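Local coordinates for Pyrsv_gp04 (Pyrobaculum spherical virus, PDB 2VXZ), which is of unknown biochemical function but probably acts as a DNA-binding regulator of transcription, at residues Leu20-Lys25 with Val65-Gln71; Phe114-Ile118 with Phe130-Leu134. One frame throughout, in Å; residues are numbered along the deposited sequence. Where two conformers were deposited one is given.

Contact 1 (Leu20-Lys25 with Val65-Gln71); sequences LADGCK and VCLSMDQ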
loop_
_atom_site.group_PDB
_atom_site.type_symbol
_atom_site.label_atom_id
_atom_site.label_comp_id
_atom_site.label_asym_id
_atom_site.label_seq_id
_atom_site.Cartn_x
_atom_site.Cartn_y
_atom_site.Cartn_z
ATOM N N LEU A 20 11.442 -7.047 -0.079
ATOM C CA LEU A 20 11.144 -5.959 -1.015
ATOM C C LEU A 20 11.472 -6.223 -2.488
ATOM O O LEU A 20 11.041 -5.457 -3.351
ATOM C CB LEU A 20 11.862 -4.678 -0.584
ATOM C CG LEU A 20 11.430 -4.122 0.769
ATOM C CD1 LEU A 20 12.333 -2.972 1.151
ATOM C CD2 LEU A 20 9.952 -3.706 0.755
ATOM N N ALA A 21 12.235 -7.271 -2.789
ATOM C CA ALA A 21 12.612 -7.565 -4.175
ATOM C C ALA A 21 11.398 -7.723 -5.080
ATOM O O ALA A 21 11.445 -7.364 -6.248
ATOM C CB ALA A 21 13.486 -8.819 -4.248
ATOM N N ASP A 22 10.312 -8.247 -4.524
ATOM C CA ASP A 22 9.085 -8.494 -5.268
ATOM C C ASP A 22 8.142 -7.283 -5.311
ATOM O O ASP A 22 7.211 -7.251 -6.123
ATOM C CB ASP A 22 8.351 -9.705 -4.671
ATOM C CG ASP A 22 8.659 -9.910 -3.196
ATOM O OD1 ASP A 22 7.748 -9.724 -2.358
ATOM O OD2 ASP A 22 9.827 -10.249 -2.873
ATOM N N GLY A 23 8.357 -6.300 -4.439
ATOM C CA GLY A 23 7.609 -5.048 -4.514
ATOM C C GLY A 23 7.620 -4.262 -3.217
ATOM O O GLY A 23 8.025 -4.782 -2.180
ATOM N N CYS A 24 7.181 -3.004 -3.292
ATOM C CA CYS A 24 7.118 -2.141 -2.113
ATOM C C CYS A 24 6.160 -2.699 -1.083
ATOM O O CYS A 24 5.163 -3.320 -1.422
ATOM C CB CYS A 24 6.658 -0.738 -2.476
ATOM S SG CYS A 24 7.263 -0.188 -4.042
ATOM N N LYS A 25 6.468 -2.450 0.181
ATOM C CA LYS A 25 5.647 -2.930 1.269
ATOM C C LYS A 25 5.597 -1.895 2.355
ATOM O O LYS A 25 6.541 -1.125 2.527
ATOM C CB LYS A 25 6.228 -4.230 1.817
ATOM C CG LYS A 25 6.301 -5.311 0.754
ATOM C CD LYS A 25 6.759 -6.634 1.302
ATOM C CE LYS A 25 6.399 -7.768 0.363
ATOM N NZ LYS A 25 6.858 -7.536 -1.034
ATOM N N VAL A 65 7.757 1.329 1.927
ATOM C CA VAL A 65 9.202 1.087 1.833
ATOM C C VAL A 65 9.490 0.479 0.471
ATOM O O VAL A 65 8.913 -0.548 0.120
ATOM C CB VAL A 65 9.685 0.155 2.950
ATOM C CG1 VAL A 65 11.213 -0.040 2.891
ATOM C CG2 VAL A 65 9.256 0.704 4.284
ATOM N N CYS A 66 10.373 1.134 -0.289
ATOM C CA CYS A 66 10.635 0.780 -1.681
ATOM C C CYS A 66 12.145 0.700 -1.939
ATOM O O CYS A 66 12.911 1.463 -1.350
ATOM C CB CYS A 66 10.013 1.840 -2.608
ATOM S SG CYS A 66 8.434 2.580 -2.049
ATOM N N LEU A 67 12.566 -0.188 -2.840
ATOM C CA LEU A 67 13.981 -0.263 -3.237
ATOM C C LEU A 67 14.396 0.933 -4.096
ATOM O O LEU A 67 15.573 1.269 -4.180
ATOM C CB LEU A 67 14.267 -1.545 -4.026
ATOM C CG LEU A 67 14.046 -2.878 -3.312
ATOM C CD1 LEU A 67 14.332 -4.019 -4.286
ATOM C CD2 LEU A 67 14.911 -2.980 -2.049
ATOM N N SER A 68 13.426 1.556 -4.751
ATOM C CA SER A 68 13.682 2.701 -5.612
ATOM C C SER A 68 12.376 3.414 -5.908
ATOM O O SER A 68 11.296 2.854 -5.697
ATOM C CB SER A 68 14.304 2.242 -6.926
ATOM O OG SER A 68 13.384 1.486 -7.687
HETATM N N MSE A 69 12.475 4.643 -6.407
HETATM C CA MSE A 69 11.293 5.362 -6.847
HETATM C C MSE A 69 10.700 4.726 -8.093
HETATM O O MSE A 69 9.498 4.758 -8.259
HETATM C CB MSE A 69 11.572 6.855 -7.047
HETATM C CG MSE A 69 11.777 7.594 -5.727
HETATM SE SE MSE A 69 10.273 7.426 -4.490
HETATM C CE MSE A 69 8.997 8.520 -5.455
ATOM N N ASP A 70 11.526 4.116 -8.942
ATOM C CA ASP A 70 10.993 3.301 -10.039
ATOM C C ASP A 70 10.114 2.164 -9.530
ATOM O O ASP A 70 9.074 1.877 -10.119
ATOM C CB ASP A 70 12.108 2.691 -10.877
ATOM C CG ASP A 70 12.635 3.637 -11.924
ATOM O OD1 ASP A 70 12.237 4.826 -11.950
ATOM O OD2 ASP A 70 13.446 3.171 -12.747
ATOM N N GLN A 71 10.538 1.503 -8.451
ATOM C CA GLN A 71 9.750 0.401 -7.906
ATOM C C GLN A 71 8.425 0.939 -7.364
ATOM O O GLN A 71 7.379 0.278 -7.481
ATOM C CB GLN A 71 10.498 -0.349 -6.802
ATOM C CG GLN A 71 9.825 -1.664 -6.440
ATOM C CD GLN A 71 10.412 -2.322 -5.207
ATOM O OE1 GLN A 71 10.612 -1.677 -4.175
ATOM N NE2 GLN A 71 10.683 -3.617 -5.309
HETATM O O HOH W 1 9.708 -5.221 -7.666
HETATM O O HOH W 2 6.605 -2.746 -6.622
#
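With CG of Gln71 anti to the backbone N (chi1 -168°) and the chain extended beyond it, the side-chain amide crosses to the turn after helix 7-20, where NE2 donates to Leu20 O at 2.7 Å, nearly in line with the carbonyl. The same amide turns its other end home: OE1 accepts from Leu67 N at 2.8 Å, the N-H lying above the carbonyl plane, so both ends of the group are held. A water accepts from NE2 and donates to Ala21 O. Gly23, with positive phi, closes the type I turn. Beyond it Lys25 and Val65 form an antiparallel hydrogen-bonded pair, Val65 N to Lys25 O being 2.8 Å. Leu20 CD1 packs crosswise on Val65 CG1 (3.6 Å), while Leu67 CD2 reaches Leu20 CB. Cys24 and Cys66 are seen as a disulfide; both have two conformers, and in one the SG atoms stand 3.6 Å apart, unbonded. Ser68 OG caps helix 69-89 by accepting from Gln71 N. The contact thus joins the edge strand 25-26 of a winged-helix-like unit to strand 62-66, with helix 27-34 packed on Val65 and strand 55-59 on Cys66.

Contact 2 (Phe114-Ile118 with Phe130-Leu134); sequences FSSII and FLNHL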
loop_
_atom_site.group_PDB
_atom_site.type_symbol
_atom_site.label_atom_id
_atom_site.label_comp_id
_atom_site.label_asym_id
_atom_site.label_seq_id
_atom_site.Cartn_x
_atom_site.Cartn_y
_atom_site.Cartn_z
ATOM N N PHE A 114 -3.007 -6.752 -3.228
ATOM C CA PHE A 114 -2.966 -5.766 -2.151
ATOM C C PHE A 114 -2.399 -6.350 -0.845
ATOM O O PHE A 114 -1.711 -5.654 -0.118
ATOM C CB PHE A 114 -4.338 -5.095 -1.942
ATOM C CG PHE A 114 -4.619 -3.989 -2.923
ATOM C CD1 PHE A 114 -5.341 -4.235 -4.073
ATOM C CD2 PHE A 114 -4.131 -2.710 -2.710
ATOM C CE1 PHE A 114 -5.586 -3.228 -4.991
ATOM C CE2 PHE A 114 -4.384 -1.688 -3.621
ATOM C CZ PHE A 114 -5.106 -1.951 -4.767
ATOM N N SER A 115 -2.672 -7.619 -0.542
ATOM C CA SER A 115 -2.177 -8.191 0.727
ATOM C C SER A 115 -0.657 -8.388 0.708
ATOM O O SER A 115 -0.035 -8.524 1.765
ATOM C CB SER A 115 -2.871 -9.505 1.052
ATOM O OG SER A 115 -2.506 -10.485 0.129
ATOM N N SER A 116 -0.059 -8.366 -0.483
ATOM C CA SER A 116 1.403 -8.396 -0.604
ATOM C C SER A 116 2.047 -7.011 -0.420
ATOM O O SER A 116 3.282 -6.892 -0.450
ATOM C CB SER A 116 1.827 -9.025 -1.937
ATOM O OG SER A 116 1.502 -8.204 -3.047
ATOM N N ILE A 117 1.226 -5.974 -0.234
ATOM C CA ILE A 117 1.690 -4.596 -0.010
ATOM C C ILE A 117 1.433 -4.130 1.434
ATOM O O ILE A 117 2.263 -3.460 2.043
ATOM C CB ILE A 117 0.945 -3.595 -0.950
ATOM C CG1 ILE A 117 1.102 -3.984 -2.423
ATOM C CG2 ILE A 117 1.435 -2.140 -0.718
ATOM C CD1 ILE A 117 0.173 -3.216 -3.388
ATOM N N ILE A 118 0.253 -4.458 1.948
ATOM C CA ILE A 118 -0.239 -3.909 3.201
ATOM C C ILE A 118 -1.234 -4.902 3.783
ATOM O O ILE A 118 -1.898 -5.611 3.029
ATOM C CB ILE A 118 -0.925 -2.540 2.966
ATOM C CG1 ILE A 118 -1.301 -1.872 4.294
ATOM C CG2 ILE A 118 -2.156 -2.705 2.062
ATOM C CD1 ILE A 118 -1.574 -0.379 4.157
ATOM N N PHE A 130 -5.614 4.471 3.650
ATOM C CA PHE A 130 -4.727 4.062 2.563
ATOM C C PHE A 130 -5.501 4.027 1.240
ATOM O O PHE A 130 -5.071 4.588 0.237
ATOM C CB PHE A 130 -4.137 2.681 2.869
ATOM C CG PHE A 130 -3.283 2.111 1.771
ATOM C CD1 PHE A 130 -1.925 2.395 1.715
ATOM C CD2 PHE A 130 -3.823 1.271 0.810
ATOM C CE1 PHE A 130 -1.124 1.856 0.715
ATOM C CE2 PHE A 130 -3.036 0.730 -0.176
ATOM C CZ PHE A 130 -1.681 1.023 -0.232
ATOM N N LEU A 131 -6.634 3.340 1.235
ATOM C CA LEU A 131 -7.457 3.234 0.016
ATOM C C LEU A 131 -8.061 4.596 -0.407
ATOM O O LEU A 131 -8.238 4.868 -1.604
ATOM C CB LEU A 131 -8.557 2.196 0.224
ATOM C CG LEU A 131 -8.061 0.748 0.341
ATOM C CD1 LEU A 131 -9.215 -0.158 0.677
ATOM C CD2 LEU A 131 -7.372 0.278 -0.928
ATOM N N ASN A 132 -8.371 5.445 0.573
ATOM C CA ASN A 132 -8.829 6.804 0.290
ATOM C C ASN A 132 -7.748 7.584 -0.450
ATOM O O ASN A 132 -8.027 8.293 -1.404
ATOM C CB ASN A 132 -9.177 7.542 1.581
ATOM C CG ASN A 132 -9.819 8.880 1.327
ATOM O OD1 ASN A 132 -10.855 8.954 0.683
ATOM N ND2 ASN A 132 -9.209 9.961 1.851
ATOM N N HIS A 133 -6.503 7.442 0.002
ATOM C CA HIS A 133 -5.390 8.127 -0.640
ATOM C C HIS A 133 -5.235 7.672 -2.094
ATOM O O HIS A 133 -5.016 8.491 -2.996
ATOM C CB HIS A 133 -4.103 7.878 0.141
ATOM C CG HIS A 133 -2.952 8.688 -0.356
ATOM N ND1 HIS A 133 -2.780 10.016 -0.027
ATOM C CD2 HIS A 133 -1.935 8.366 -1.182
ATOM C CE1 HIS A 133 -1.691 10.467 -0.619
ATOM N NE2 HIS A 133 -1.164 9.489 -1.333
ATOM N N LEU A 134 -5.375 6.368 -2.312
ATOM C CA LEU A 134 -5.295 5.777 -3.647
ATOM C C LEU A 134 -6.418 6.314 -4.528
ATOM O O LEU A 134 -6.198 6.684 -5.695
ATOM C CB LEU A 134 -5.371 4.244 -3.545
ATOM C CG LEU A 134 -5.247 3.411 -4.832
ATOM C CD1 LEU A 134 -3.983 3.757 -5.633
ATOM C CD2 LEU A 134 -5.297 1.907 -4.529
#
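Ile118 lays its CD1 methyl over one face of the Phe130 ring, 4.0 Å from the centroid and 23° off the normal, a CH-pi contact displaced toward the CD1 side of the ring, where Ile118 CD1 comes within 3.7 Å of Phe130 CD1. CG1 of Ile118 (chi1 -173°) and CG of Phe130 (chi1 176°) each lie anti to their own backbone N, and the two side chains run antiparallel alongside one another. The second close meeting is between Phe114 and Leu134, which comes head-on from the facing helix: Leu134 CD2 sits at the ring edge, 3.8 Å from Phe114 CE2.

In the middle and to its flanks the fit is looser. The phenylalanines meet near the planes of both rings, with Phe114 CD2 4.4 Å from Phe130 CE2, and neither ring stacks on the other. Ile117 CG2 and Leu131 CD2 come no nearer than 4.5 Å to Phe130 CZ and Phe114 CE2, respectively. This looseness does not mean exposure, since all six touching residues are buried; helix 69-89 covers Phe114, Ile117, Phe130 and Leu134, and strand 62-66 lies against Ile117, Ile118 and Phe130. Solvent is nearer on the far side of each segment, at Ser115 and Ser116 on one and Asn132 and His133 on the other.

The end of helix 108-115 and its following loop are thereby joined to helix 125-139 within the family's transcriptional regulator domain. No hydrogen bond or salt bridge crosses the interface, so its chemistry implies association through aliphatic and aromatic surfaces, with shape and apolar burial supplying the complementarity.

Contact 1 closes along the chain before contact 2 opens, and their centres lie 14 Å apart. They nevertheless touch through the 20-25 and 114-118 segments: Lys25 CE packs 3.3 Å from Ser116 O, and Cys24 O lies 4.0 Å from Ile117 CG2. Ile117 and Thr26 also share a backbone hydrogen bond here. Helix 69-89 is shared: its first turn supplies Gln71 to contact 1, and its later residues cover contact 2, with Leu75 touching both Cys24 and Ile117. Contact 1, part polar and part apolar, lies within the N-terminal unit, and apolar contact 2, about 3 Å from the chain centre, among the later helices; the meeting of 20-25 with 114-118 and the shared helix join the two.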